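Local coordinates for uncharacterized protein VPA0106 (Vibrio parahaemolyticus, PDB 3U07) that is of unknown function but probably carries a signal peptide and is exported, and unites a DUF1254 and a DUF1214 region in one chain, at residues Tyr335-Lys340 and Tyr383-Ser388; Trp348-Tyr353 and Asn399-Pro404; Asp158-Lys163 and Leu223-Met228; Met137-Asp142 and Val154-Ser159; Glu272-Met277 and Phe298-Tyr303. The protein carries 2 engineered substitutions. All blocks are in the same frame, centred on the assembly; numbering follows the deposited sequence.

Contact 1 of 5, residues Tyr335-Lys340 and Tyr383-Ser388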
# COMPACT_ATOMS: atom_id res chain seq x y z
N TYR A 335 14.85 26.28 7.82
CA TYR A 335 14.95 25.19 8.77
C TYR A 335 16.17 24.32 8.52
O TYR A 335 16.76 24.35 7.44
CB TYR A 335 13.70 24.31 8.72
CG TYR A 335 12.41 25.06 8.96
CD1 TYR A 335 11.77 25.74 7.92
CD2 TYR A 335 11.82 25.07 10.22
CE1 TYR A 335 10.57 26.43 8.15
CE2 TYR A 335 10.63 25.75 10.45
CZ TYR A 335 10.01 26.43 9.41
OH TYR A 335 8.84 27.10 9.65
N VAL A 336 16.55 23.55 9.53
CA VAL A 336 17.67 22.64 9.41
C VAL A 336 17.35 21.33 10.11
O VAL A 336 16.72 21.31 11.18
CB VAL A 336 18.99 23.26 9.96
CG1 VAL A 336 18.90 23.45 11.46
CG2 VAL A 336 20.17 22.36 9.59
N MSE A 337 17.77 20.24 9.49
CA MSE A 337 17.55 18.89 9.98
C MSE A 337 18.91 18.20 10.00
O MSE A 337 19.56 18.09 8.97
CB MSE A 337 16.64 18.17 9.00
CG MSE A 337 15.57 17.30 9.59
SE MSE A 337 14.49 16.59 8.13
CE MSE A 337 14.76 17.93 6.80
N ARG A 338 19.34 17.72 11.16
CA ARG A 338 20.63 17.04 11.24
C ARG A 338 20.45 15.73 12.01
O ARG A 338 19.99 15.72 13.15
CB ARG A 338 21.65 17.93 11.93
CG ARG A 338 23.02 17.31 12.11
CD ARG A 338 23.95 18.32 12.76
NE ARG A 338 24.92 17.68 13.64
CZ ARG A 338 26.03 17.09 13.23
NH1 ARG A 338 26.33 17.05 11.94
NH2 ARG A 338 26.84 16.53 14.12
N PHE A 339 20.85 14.62 11.38
CA PHE A 339 20.66 13.31 11.99
C PHE A 339 21.57 12.22 11.43
O PHE A 339 22.06 12.33 10.30
CB PHE A 339 19.22 12.86 11.74
CG PHE A 339 18.84 12.91 10.28
CD1 PHE A 339 18.47 14.11 9.69
CD2 PHE A 339 18.95 11.77 9.48
CE1 PHE A 339 18.21 14.19 8.32
CE2 PHE A 339 18.70 11.84 8.11
CZ PHE A 339 18.32 13.05 7.53
N LYS A 340 21.75 11.16 12.21
CA LYS A 340 22.54 10.01 11.79
C LYS A 340 21.69 9.25 10.76
O LYS A 340 20.46 9.39 10.72
CB LYS A 340 22.82 9.09 12.98
CG LYS A 340 23.97 9.53 13.88
CD LYS A 340 25.04 8.43 13.91
CE LYS A 340 26.46 8.99 13.94
NZ LYS A 340 26.97 9.26 15.32
N TYR A 383 23.85 13.45 8.54
CA TYR A 383 23.36 14.08 7.34
C TYR A 383 22.78 15.39 7.85
O TYR A 383 22.31 15.47 8.99
CB TYR A 383 22.27 13.26 6.65
CG TYR A 383 22.78 12.01 5.97
CD1 TYR A 383 22.99 10.83 6.70
CD2 TYR A 383 23.05 12.00 4.60
CE1 TYR A 383 23.45 9.68 6.07
CE2 TYR A 383 23.51 10.85 3.97
CZ TYR A 383 23.71 9.69 4.71
OH TYR A 383 24.16 8.55 4.10
N THR A 384 22.84 16.42 7.02
CA THR A 384 22.31 17.72 7.41
C THR A 384 21.54 18.30 6.25
O THR A 384 22.12 18.59 5.20
CB THR A 384 23.44 18.70 7.79
OG1 THR A 384 24.08 18.26 8.99
CG2 THR A 384 22.88 20.10 8.00
N ILE A 385 20.24 18.48 6.43
CA ILE A 385 19.41 19.05 5.38
C ILE A 385 19.06 20.49 5.75
O ILE A 385 18.55 20.76 6.84
CB ILE A 385 18.09 18.26 5.20
CG1 ILE A 385 18.40 16.83 4.72
CG2 ILE A 385 17.17 19.00 4.23
CD1 ILE A 385 17.17 15.96 4.55
N TYR A 386 19.36 21.42 4.85
CA TYR A 386 19.05 22.83 5.10
C TYR A 386 17.88 23.17 4.19
O TYR A 386 17.92 22.89 2.99
CB TYR A 386 20.26 23.72 4.79
CG TYR A 386 20.06 25.16 5.19
CD1 TYR A 386 19.30 26.03 4.40
CD2 TYR A 386 20.59 25.66 6.38
CE1 TYR A 386 19.08 27.35 4.77
CE2 TYR A 386 20.37 26.99 6.77
CZ TYR A 386 19.61 27.83 5.96
OH TYR A 386 19.39 29.14 6.34
N MSE A 387 16.84 23.78 4.76
CA MSE A 387 15.63 24.13 4.01
C MSE A 387 15.29 25.61 3.99
O MSE A 387 15.32 26.27 5.03
CB MSE A 387 14.43 23.36 4.58
CG MSE A 387 14.52 21.84 4.46
SE MSE A 387 13.28 20.94 5.64
CE MSE A 387 14.38 20.99 7.21
N SER A 388 14.93 26.11 2.82
CA SER A 388 14.56 27.50 2.65
C SER A 388 13.80 27.71 1.34
O SER A 388 13.83 26.85 0.45
CB SER A 388 15.80 28.40 2.65
OG SER A 388 15.44 29.74 2.35
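Tyr335, Met337 and Phe339 each exchange two backbone hydrogen bonds with Met387, Ile385 and Tyr383 respectively, and the six bonds hold the strands with their directions 170° apart. At the middle pair, Met337 N reaches Ile385 O at 2.8 Å and Ile385 N reaches Met337 O at 2.7 Å. At the intervening non-hydrogen-bonded pairs, CA-H groups fill in, as from Arg338 CA to Tyr383 O at 3.2 Å.

Apolar contacts occupy the buried face. Methionine, long and pliable, suits it (here modelled as selenomethionine): the ends of Met337 and Met387 lie near Ile385 and Tyr335, though the exact placing of their two methyls is doubtful. Phe339, its CG set between backbone N and carbonyl carbon (chi1 53°), lays one ring face near its rim over Tyr383 CB, with CZ 4.1 Å from that atom. Trp348 meets the rings of Phe339 and Tyr383 edge-to-face.

The other face is more polar. Val336 CG2 and Thr384 CG2 touch at 3.9 Å, two branched residues at ease in a strand. Arg338 passes CG beside Thr384 OG1 at 3.4 Å before its guanidinium pairs with Asp378. This two-faced antiparallel pair is the centre of a mixed four-stranded sheet in the DUF1214 region, flanked by strands 400-402 and 432-434.

Contact 2 of 5, residues Trp348-Tyr353 and Asn399-Pro404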
# COMPACT_ATOMS: atom_id res chain seq x y z
N TRP A 348 16.59 5.73 2.02
CA TRP A 348 15.60 6.57 2.67
C TRP A 348 15.52 7.92 1.98
O TRP A 348 16.36 8.26 1.14
CB TRP A 348 15.94 6.75 4.16
CG TRP A 348 17.31 7.28 4.43
CD1 TRP A 348 18.42 6.55 4.71
CD2 TRP A 348 17.71 8.65 4.44
NE1 TRP A 348 19.50 7.38 4.90
CE2 TRP A 348 19.09 8.68 4.74
CE3 TRP A 348 17.04 9.87 4.22
CZ2 TRP A 348 19.82 9.87 4.83
CZ3 TRP A 348 17.77 11.05 4.31
CH2 TRP A 348 19.14 11.04 4.62
N SER A 349 14.49 8.69 2.32
CA SER A 349 14.28 9.99 1.70
C SER A 349 13.33 10.84 2.54
O SER A 349 12.60 10.33 3.38
CB SER A 349 13.68 9.80 0.31
OG SER A 349 12.41 9.17 0.40
N VAL A 350 13.36 12.15 2.30
CA VAL A 350 12.45 13.06 2.98
C VAL A 350 11.93 13.94 1.85
O VAL A 350 12.71 14.48 1.07
CB VAL A 350 13.16 13.90 4.10
CG1 VAL A 350 14.48 13.26 4.45
CG2 VAL A 350 13.33 15.34 3.68
N THR A 351 10.61 14.05 1.75
CA THR A 351 9.99 14.82 0.68
C THR A 351 9.12 15.94 1.24
O THR A 351 8.50 15.79 2.29
CB THR A 351 9.12 13.90 -0.22
OG1 THR A 351 9.92 12.78 -0.66
CG2 THR A 351 8.60 14.65 -1.44
N ILE A 352 9.07 17.06 0.52
CA ILE A 352 8.29 18.21 0.94
C ILE A 352 6.96 18.33 0.21
O ILE A 352 6.91 18.23 -1.02
CB ILE A 352 9.09 19.52 0.73
CG1 ILE A 352 10.39 19.46 1.53
CG2 ILE A 352 8.25 20.73 1.15
CD1 ILE A 352 10.20 19.15 3.01
N TYR A 353 5.90 18.57 0.97
CA TYR A 353 4.55 18.72 0.41
C TYR A 353 3.88 19.96 1.00
O TYR A 353 4.14 20.32 2.15
CB TYR A 353 3.70 17.49 0.75
CG TYR A 353 4.24 16.17 0.24
CD1 TYR A 353 3.84 15.67 -1.00
CD2 TYR A 353 5.14 15.43 1.00
CE1 TYR A 353 4.33 14.45 -1.47
CE2 TYR A 353 5.63 14.21 0.54
CZ TYR A 353 5.22 13.73 -0.69
OH TYR A 353 5.71 12.52 -1.13
N ASN A 399 22.82 19.11 -0.22
CA ASN A 399 22.12 19.04 1.06
C ASN A 399 21.01 20.08 1.19
O ASN A 399 20.34 20.16 2.22
CB ASN A 399 23.10 19.18 2.22
CG ASN A 399 24.10 18.05 2.28
OD1 ASN A 399 23.84 16.95 1.81
ND2 ASN A 399 25.26 18.31 2.88
N PHE A 400 20.81 20.87 0.14
CA PHE A 400 19.77 21.89 0.18
C PHE A 400 18.44 21.36 -0.32
O PHE A 400 18.35 20.80 -1.42
CB PHE A 400 20.15 23.11 -0.66
CG PHE A 400 19.11 24.19 -0.63
CD1 PHE A 400 19.03 25.05 0.46
CD2 PHE A 400 18.17 24.30 -1.65
CE1 PHE A 400 18.03 26.01 0.53
CE2 PHE A 400 17.16 25.25 -1.59
CZ PHE A 400 17.09 26.11 -0.50
N LEU A 401 17.39 21.55 0.48
CA LEU A 401 16.07 21.10 0.09
C LEU A 401 15.12 22.29 0.07
O LEU A 401 14.84 22.88 1.11
CB LEU A 401 15.55 20.02 1.06
CG LEU A 401 14.15 19.45 0.83
CD1 LEU A 401 13.94 19.09 -0.64
CD2 LEU A 401 13.96 18.22 1.71
N PRO A 402 14.63 22.66 -1.12
CA PRO A 402 13.71 23.78 -1.29
C PRO A 402 12.44 23.55 -0.47
O PRO A 402 12.01 22.41 -0.30
CB PRO A 402 13.42 23.78 -2.79
CG PRO A 402 14.69 23.24 -3.37
CD PRO A 402 14.99 22.10 -2.44
N VAL A 403 11.87 24.63 0.03
CA VAL A 403 10.65 24.56 0.81
C VAL A 403 9.81 25.74 0.33
O VAL A 403 10.35 26.81 0.06
CB VAL A 403 11.00 24.61 2.32
CG1 VAL A 403 10.14 25.62 3.04
CG2 VAL A 403 10.83 23.21 2.91
N PRO A 404 8.49 25.56 0.19
CA PRO A 404 7.60 26.63 -0.28
C PRO A 404 7.31 27.77 0.69
O PRO A 404 7.48 27.63 1.90
CB PRO A 404 6.34 25.87 -0.65
CG PRO A 404 6.27 24.84 0.43
CD PRO A 404 7.71 24.35 0.52
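Ile352 and Leu401 meet between two facing beta-sheets of the DUF1214 region, one containing strand 347-354 and the other ending in the short, weakly bonded strand 400-402. The strand axes pass 8.4 Å apart at 28°, a separation filled by side chains, and the side chains that meet are all apolar. Branched aliphatic residues suit such an interior because one side chain can serve several partners. Ile352 shows this well: with CG1 beside the backbone N and CG2 anti to it (chi1 -59°), its two branches go to different neighbours. CG1 lies 3.8 Å from Leu401 CD2, and Pro402 O comes about as near to that branch. CG2 turns to the end of the segment, where Pro404 CD is 3.7 Å away and Val403, whose side chain crosses that of Ile352 at about a right angle, brings CG2 to 4.0 Å. The rigid prolines have no N-H to satisfy. Leu401 also rests on Ile385 and Met387 of its own sheet, and the tightest touch is that of its CD2 with Val350 CG2, at 3.5 Å.

Contact 3 of 5, residues Asp158-Lys163 and Leu223-Met228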
# COMPACT_ATOMS: atom_id res chain seq x y z
N ASP A 158 -6.17 -15.93 -1.88
CA ASP A 158 -7.47 -16.28 -1.33
C ASP A 158 -8.66 -15.54 -1.91
O ASP A 158 -9.80 -15.90 -1.62
CB ASP A 158 -7.42 -16.14 0.19
CG ASP A 158 -6.53 -17.19 0.84
OD1 ASP A 158 -5.59 -16.82 1.56
OD2 ASP A 158 -6.77 -18.40 0.62
N SER A 159 -8.40 -14.50 -2.69
CA SER A 159 -9.47 -13.77 -3.37
C SER A 159 -9.10 -13.89 -4.85
O SER A 159 -7.92 -13.83 -5.20
CB SER A 159 -9.54 -12.30 -2.95
OG SER A 159 -8.42 -11.55 -3.40
N ASN A 160 -10.09 -14.09 -5.72
CA ASN A 160 -9.78 -14.23 -7.15
C ASN A 160 -9.30 -12.92 -7.75
O ASN A 160 -8.58 -12.92 -8.74
CB ASN A 160 -10.98 -14.77 -7.92
CG ASN A 160 -11.31 -16.20 -7.55
OD1 ASN A 160 -10.41 -16.99 -7.26
ND2 ASN A 160 -12.59 -16.55 -7.56
N LEU A 161 -9.70 -11.81 -7.14
CA LEU A 161 -9.28 -10.50 -7.60
C LEU A 161 -8.16 -10.05 -6.66
O LEU A 161 -8.30 -10.12 -5.44
CB LEU A 161 -10.43 -9.49 -7.52
CG LEU A 161 -11.67 -9.75 -8.39
CD1 LEU A 161 -12.78 -8.78 -7.98
CD2 LEU A 161 -11.31 -9.57 -9.86
N VAL A 162 -7.03 -9.63 -7.22
CA VAL A 162 -5.93 -9.17 -6.38
C VAL A 162 -5.37 -7.87 -6.94
O VAL A 162 -5.16 -7.74 -8.15
CB VAL A 162 -4.80 -10.25 -6.27
CG1 VAL A 162 -5.39 -11.65 -6.35
CG2 VAL A 162 -3.77 -10.04 -7.34
N LYS A 163 -5.16 -6.90 -6.06
CA LYS A 163 -4.64 -5.61 -6.50
C LYS A 163 -3.13 -5.69 -6.68
O LYS A 163 -2.41 -6.17 -5.80
CB LYS A 163 -5.02 -4.53 -5.49
CG LYS A 163 -4.52 -3.12 -5.83
CD LYS A 163 -5.23 -2.07 -4.98
CE LYS A 163 -4.51 -0.72 -4.98
NZ LYS A 163 -3.97 -0.34 -6.32
N LEU A 223 -16.66 -12.50 -0.59
CA LEU A 223 -16.32 -13.75 0.10
C LEU A 223 -16.55 -14.94 -0.82
O LEU A 223 -15.82 -15.92 -0.78
CB LEU A 223 -17.20 -13.90 1.35
CG LEU A 223 -16.66 -13.87 2.79
CD1 LEU A 223 -15.26 -13.33 2.89
CD2 LEU A 223 -17.62 -13.05 3.62
N CYS A 224 -17.58 -14.84 -1.65
CA CYS A 224 -17.95 -15.91 -2.57
C CYS A 224 -16.92 -16.09 -3.68
O CYS A 224 -16.63 -17.21 -4.09
CB CYS A 224 -19.31 -15.61 -3.20
SG CYS A 224 -20.12 -17.03 -4.00
N ASP A 225 -16.36 -14.98 -4.14
CA ASP A 225 -15.40 -14.97 -5.25
C ASP A 225 -13.99 -15.41 -4.86
O ASP A 225 -13.02 -14.66 -5.01
CB ASP A 225 -15.37 -13.57 -5.87
CG ASP A 225 -14.50 -13.49 -7.11
OD1 ASP A 225 -14.37 -14.50 -7.82
OD2 ASP A 225 -13.95 -12.39 -7.38
N GLY A 226 -13.88 -16.64 -4.38
CA GLY A 226 -12.58 -17.14 -3.98
C GLY A 226 -12.60 -18.11 -2.81
O GLY A 226 -13.63 -18.72 -2.51
N SER A 227 -11.46 -18.20 -2.13
CA SER A 227 -11.27 -19.11 -1.01
C SER A 227 -11.30 -18.42 0.36
O SER A 227 -10.94 -19.03 1.36
CB SER A 227 -9.92 -19.81 -1.17
OG SER A 227 -10.05 -21.20 -1.01
N MSE A 228 -11.72 -17.17 0.38
CA MSE A 228 -11.75 -16.41 1.63
C MSE A 228 -12.59 -17.06 2.73
O MSE A 228 -12.27 -16.93 3.91
CB MSE A 228 -12.27 -15.00 1.33
CG MSE A 228 -11.73 -13.92 2.21
SE MSE A 228 -11.86 -12.25 1.26
CE MSE A 228 -10.05 -12.10 0.78
O HOH W 1 -8.00 -20.60 1.93
O HOH W 2 -12.38 -11.55 -5.41
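Asn160 grips Asp225 twice. Its amide ND2 donates to Asp225 OD1 at 2.7 Å; the acceptor lies in the amide plane of Asn160, but the donor comes from above the carboxylate, 51° out of its plane. Its backbone N gives an almost straight bond to Asp225 O at 3.1 Å. An asparagine fits because its short side chain, folded back beside its own backbone N, places the amide next to the carboxylate. Asp225 OD2 in turn forms a salt bridge with Arg205 and accepts from a water, 2.7 Å away, which receives the N-H of Leu161.

Ser227 N donates to Asp158 O at 2.9 Å, a bent bond approaching above the carbonyl plane. A second water links Asp158 OD2 with Ser227 O, weakly on the serine side. The bonds from Asn160 N and Ser227 N frame a single bridge between Ser159 and Gly226, whose CA atoms are 4.6 Å apart. Here the chain leaves helix 215-224 by an inverse gamma turn centred on Asp225 and starts helix 228-231 just after Ser227. Between them Gly226 takes backbone angles (phi 147°, psi -157°) that glycine adopts easily, and its lack of a side chain permits the close pass.

Outside this polar core, Met228 curls its CE to within 3.8 Å of Ser159 CB. On the other flank Leu161 CG sits 3.6 Å from Asp225 OD2, crossing that side chain at about a right angle. Cys224, one residue back, is tied to Cys247 by a disulfide.

Contact 4 of 5, residues Met137-Asp142 and Val154-Ser159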
# COMPACT_ATOMS: atom_id res chain seq x y z
N MSE A 137 3.82 -16.56 -10.74
CA MSE A 137 2.48 -17.04 -11.00
C MSE A 137 1.56 -16.91 -9.80
O MSE A 137 1.91 -17.34 -8.70
CB MSE A 137 2.52 -18.50 -11.48
CG MSE A 137 1.18 -19.03 -11.98
SE MSE A 137 1.26 -20.85 -12.71
CE MSE A 137 0.84 -21.77 -11.09
N PHE A 138 0.40 -16.31 -10.02
CA PHE A 138 -0.60 -16.14 -8.99
C PHE A 138 -1.74 -17.09 -9.33
O PHE A 138 -2.28 -17.04 -10.44
CB PHE A 138 -1.10 -14.70 -8.97
CG PHE A 138 -0.03 -13.71 -8.62
CD1 PHE A 138 0.93 -13.36 -9.56
CD2 PHE A 138 0.05 -13.20 -7.33
CE1 PHE A 138 1.98 -12.50 -9.22
CE2 PHE A 138 1.09 -12.34 -6.97
CZ PHE A 138 2.06 -12.00 -7.92
N ALA A 139 -2.09 -17.96 -8.39
CA ALA A 139 -3.16 -18.92 -8.63
C ALA A 139 -4.12 -18.93 -7.46
O ALA A 139 -3.72 -18.64 -6.32
CB ALA A 139 -2.57 -20.32 -8.84
N ALA A 140 -5.37 -19.27 -7.77
CA ALA A 140 -6.35 -19.34 -6.75
C ALA A 140 -5.89 -20.44 -5.85
O ALA A 140 -5.22 -21.43 -6.27
CB ALA A 140 -7.74 -19.66 -7.26
N GLN A 141 -6.23 -20.24 -4.62
CA GLN A 141 -5.87 -21.18 -3.63
C GLN A 141 -6.25 -22.63 -3.93
O GLN A 141 -5.47 -23.52 -3.61
CB GLN A 141 -6.46 -20.66 -2.34
CG GLN A 141 -6.04 -21.47 -1.16
CD GLN A 141 -4.56 -21.36 -0.86
OE1 GLN A 141 -3.77 -22.23 -1.21
NE2 GLN A 141 -4.17 -20.28 -0.21
N ASP A 142 -7.43 -22.84 -4.54
CA ASP A 142 -7.99 -24.17 -4.89
C ASP A 142 -7.59 -24.67 -6.29
O ASP A 142 -7.98 -25.76 -6.72
CB ASP A 142 -9.53 -24.12 -4.86
CG ASP A 142 -10.07 -23.01 -5.77
OD1 ASP A 142 -10.44 -21.93 -5.25
OD2 ASP A 142 -10.12 -23.21 -7.01
N VAL A 154 5.34 -19.31 -7.06
CA VAL A 154 3.89 -19.40 -7.16
C VAL A 154 3.27 -18.74 -5.93
O VAL A 154 3.66 -19.02 -4.80
CB VAL A 154 3.42 -20.87 -7.19
CG1 VAL A 154 1.90 -20.93 -7.24
CG2 VAL A 154 4.03 -21.59 -8.39
N VAL A 155 2.31 -17.86 -6.16
CA VAL A 155 1.61 -17.18 -5.08
C VAL A 155 0.16 -17.67 -5.04
O VAL A 155 -0.60 -17.45 -5.99
CB VAL A 155 1.57 -15.65 -5.28
CG1 VAL A 155 0.83 -15.00 -4.12
CG2 VAL A 155 2.97 -15.11 -5.42
N ARG A 156 -0.22 -18.33 -3.95
CA ARG A 156 -1.59 -18.81 -3.80
C ARG A 156 -2.40 -17.66 -3.20
O ARG A 156 -2.04 -17.14 -2.15
CB ARG A 156 -1.64 -20.02 -2.86
CG ARG A 156 -0.99 -21.27 -3.46
CD ARG A 156 -1.88 -21.90 -4.53
NE ARG A 156 -1.22 -23.03 -5.18
CZ ARG A 156 -1.80 -23.84 -6.07
NH1 ARG A 156 -3.06 -23.65 -6.43
NH2 ARG A 156 -1.11 -24.84 -6.60
N VAL A 157 -3.47 -17.25 -3.87
CA VAL A 157 -4.28 -16.13 -3.38
C VAL A 157 -5.67 -16.57 -2.93
O VAL A 157 -6.28 -17.47 -3.52
CB VAL A 157 -4.38 -15.00 -4.45
CG1 VAL A 157 -2.98 -14.56 -4.88
CG2 VAL A 157 -5.18 -15.47 -5.66
N ASP A 158 -6.17 -15.93 -1.88
CA ASP A 158 -7.47 -16.28 -1.33
C ASP A 158 -8.66 -15.54 -1.91
O ASP A 158 -9.80 -15.90 -1.62
CB ASP A 158 -7.42 -16.14 0.19
CG ASP A 158 -6.53 -17.19 0.84
OD1 ASP A 158 -5.59 -16.82 1.56
OD2 ASP A 158 -6.77 -18.40 0.62
N SER A 159 -8.40 -14.50 -2.69
CA SER A 159 -9.47 -13.77 -3.37
C SER A 159 -9.10 -13.89 -4.85
O SER A 159 -7.92 -13.83 -5.20
CB SER A 159 -9.54 -12.30 -2.95
OG SER A 159 -8.42 -11.55 -3.40
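Gln141 and Arg156 bury the most surface in this pair of parallel strands, which forms one margin of a mixed four-stranded sheet in the DUF1254 region. Gln141, just past the end of its strand, prolongs the ladder through its backbone N, 3.0 Å from Val157 O. Its side chain leaves with CG anti to the backbone N (chi1 -174°) and then bends, bringing OE1 to 3.5 Å from Arg156 CB, while NE2 makes a weak hydrogen bond with Asp158 OD2. A flexible amide suits this place, where the chains part and both apolar and charged neighbours must be met.

Arg156 reaches toward the end of the neighbouring strand. A bend at chi2 (-74°) puts NH1 3.1 Å from Ala140 O, which lies in the guanidinium plane, and the same nitrogen also bonds Trp143 O. Small Ala139 lets the flat group settle, its CB over one face.

Met137 lies alongside Val154, its CE 4.1 Å from Val154 CG1. Regular bonds support these side chains, among them Val155 N to Met137 O at 2.6 Å and Val157 N to Ala139 O at 2.8 Å. On the opposite face Phe138 receives a CH-pi contact from Val155 CG2, 4.1 Å from the ring centroid, while Val157 CG1 stands at the ring edge.

Contact 5 of 5, residues Glu272-Met277 and Phe298-Tyr303; sequences ELAPKM and FAEGTY
Glu300 and Ala274 form the tight heart of this contact. The glutamate bends at chi2 (-65°), so that its carboxylate curls against the backbone of the opposite segment. There OE1 lies 3.4 Å from Ala274 CB, and OE2 is equally far from Leu273 CB. OE2 is also 3.3 Å from Ala274 N, but the angle is too poor for a hydrogen bond. OE1 is buried with no polar partner in the model, an unusual setting for a carboxylate. Alanine suits the facing position because its single methyl allows both the acid and a ring to come near: Tyr303 CE2 approaches Ala274 CB obliquely at 3.5 Å.

The segments belong to two helices packed together. Helix 253-273 is ending here and runs into a 3-10 turn, with Met277 N bonded to Ala274 O at 3.0 Å, whereas helix 295-305 continues through Phe298-Tyr303. Pro275 fits such a turn, its ring restricting the backbone and its nitrogen needing no acceptor.

Packing is looser toward Met277. Its bent chain crosses the glutamate at about a right angle and brings only the large SE atom to 3.8 Å from Glu300 CG. Leu273 CD2 approaches the same CG at 4.0 Å, and Leu283 adds further apolar cover. On the solvent side of the turn, Glu272 and Pro275 point away from the second helix and Lys276 is well clear of it; all three are exposed, a fitting place for two charged side chains and a proline ring.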
# COMPACT_ATOMS: atom_id res chain seq x y z
N GLU A 272 -12.71 6.21 16.90
CA GLU A 272 -12.15 6.42 18.24
C GLU A 272 -10.82 5.70 18.48
O GLU A 272 -9.99 6.17 19.25
CB GLU A 272 -13.16 5.98 19.29
CG GLU A 272 -12.56 5.75 20.67
CD GLU A 272 -13.57 5.20 21.66
OE1 GLU A 272 -14.43 4.39 21.25
OE2 GLU A 272 -13.48 5.56 22.86
N LEU A 273 -10.63 4.56 17.82
CA LEU A 273 -9.40 3.78 18.00
C LEU A 273 -8.23 4.30 17.18
O LEU A 273 -7.08 4.23 17.61
CB LEU A 273 -9.67 2.32 17.64
CG LEU A 273 -8.50 1.34 17.77
CD1 LEU A 273 -8.07 1.24 19.23
CD2 LEU A 273 -8.93 -0.03 17.25
N ALA A 274 -8.54 4.83 16.01
CA ALA A 274 -7.53 5.33 15.08
C ALA A 274 -6.31 6.06 15.64
O ALA A 274 -5.19 5.57 15.54
CB ALA A 274 -8.21 6.18 14.01
N PRO A 275 -6.51 7.25 16.24
CA PRO A 275 -5.35 7.98 16.77
C PRO A 275 -4.45 7.25 17.77
O PRO A 275 -3.32 7.68 18.00
CB PRO A 275 -5.98 9.24 17.36
CG PRO A 275 -7.30 8.75 17.83
CD PRO A 275 -7.77 7.89 16.67
N LYS A 276 -4.92 6.16 18.35
CA LYS A 276 -4.12 5.42 19.31
C LYS A 276 -3.19 4.39 18.67
O LYS A 276 -2.46 3.69 19.37
CB LYS A 276 -5.02 4.73 20.32
CG LYS A 276 -6.18 5.57 20.81
CD LYS A 276 -6.84 4.94 22.01
CE LYS A 276 -8.15 5.62 22.35
NZ LYS A 276 -8.72 5.05 23.60
N MSE A 277 -3.20 4.29 17.35
CA MSE A 277 -2.36 3.31 16.66
C MSE A 277 -0.96 3.81 16.34
O MSE A 277 -0.81 4.80 15.63
CB MSE A 277 -3.04 2.85 15.38
CG MSE A 277 -3.12 1.35 15.27
SE MSE A 277 -4.68 0.64 16.14
CE MSE A 277 -4.27 0.90 18.01
N PHE A 298 -6.57 -4.63 12.82
CA PHE A 298 -6.30 -4.95 11.42
C PHE A 298 -7.05 -3.94 10.54
O PHE A 298 -6.51 -3.44 9.54
CB PHE A 298 -6.78 -6.37 11.09
CG PHE A 298 -6.57 -6.75 9.65
CD1 PHE A 298 -5.31 -7.14 9.19
CD2 PHE A 298 -7.63 -6.71 8.74
CE1 PHE A 298 -5.11 -7.49 7.85
CE2 PHE A 298 -7.43 -7.05 7.39
CZ PHE A 298 -6.17 -7.44 6.95
N ALA A 299 -8.29 -3.66 10.92
CA ALA A 299 -9.14 -2.72 10.19
C ALA A 299 -8.54 -1.32 10.12
O ALA A 299 -8.76 -0.60 9.14
CB ALA A 299 -10.52 -2.66 10.85
N GLU A 300 -7.79 -0.91 11.14
CA GLU A 300 -7.19 0.42 11.11
C GLU A 300 -6.16 0.52 9.99
O GLU A 300 -5.80 1.61 9.54
CB GLU A 300 -6.53 0.76 12.46
CG GLU A 300 -7.50 0.96 13.65
CD GLU A 300 -8.44 2.16 13.49
OE1 GLU A 300 -8.18 3.03 12.63
OE2 GLU A 300 -9.44 2.23 14.23
N GLY A 301 -5.69 -0.64 9.52
CA GLY A 301 -4.72 -0.64 8.43
C GLY A 301 -5.36 -0.02 7.21
O GLY A 301 -4.73 0.74 6.48
N THR A 302 -6.63 -0.35 6.99
CA THR A 302 -7.38 0.18 5.86
C THR A 302 -7.82 1.62 6.14
O THR A 302 -7.78 2.49 5.27
CB THR A 302 -8.65 -0.68 5.58
OG1 THR A 302 -8.28 -1.92 4.96
CG2 THR A 302 -9.62 0.07 4.68
N TYR A 303 -8.25 1.86 7.38
CA TYR A 303 -8.71 3.18 7.78
C TYR A 303 -7.63 4.24 7.69
O TYR A 303 -7.86 5.33 7.17
CB TYR A 303 -9.24 3.13 9.21
CG TYR A 303 -9.88 4.43 9.66
CD1 TYR A 303 -11.13 4.81 9.18
CD2 TYR A 303 -9.22 5.28 10.54
CE1 TYR A 303 -11.71 6.01 9.58
CE2 TYR A 303 -9.80 6.48 10.94
CZ TYR A 303 -11.04 6.84 10.46
OH TYR A 303 -11.62 8.01 10.86

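How the contacts relate
Contacts 1 and 2 are neighbours in the DUF1214 region, centres 9 Å apart. Strand 383-388 of contact 1 lies beside strand 400-402 of contact 2, with probable backbone bonds from Leu401 N to Tyr386 O (2.9 Å) and Val403 N to Ser388 O (3.0 Å). Contacts 3 and 4 form a second pair, centres also 9 Å apart; they share Asp158 and Ser159, and Ser227 packs on Gln141. The pairs lie on opposite sides of the chain's centre, contacts 1 and 3 being 46 Å apart between centres. Helical contact 5 lies closer to contact 3, about 9 Å between nearest atoms, than to contact 2, about 17 Å.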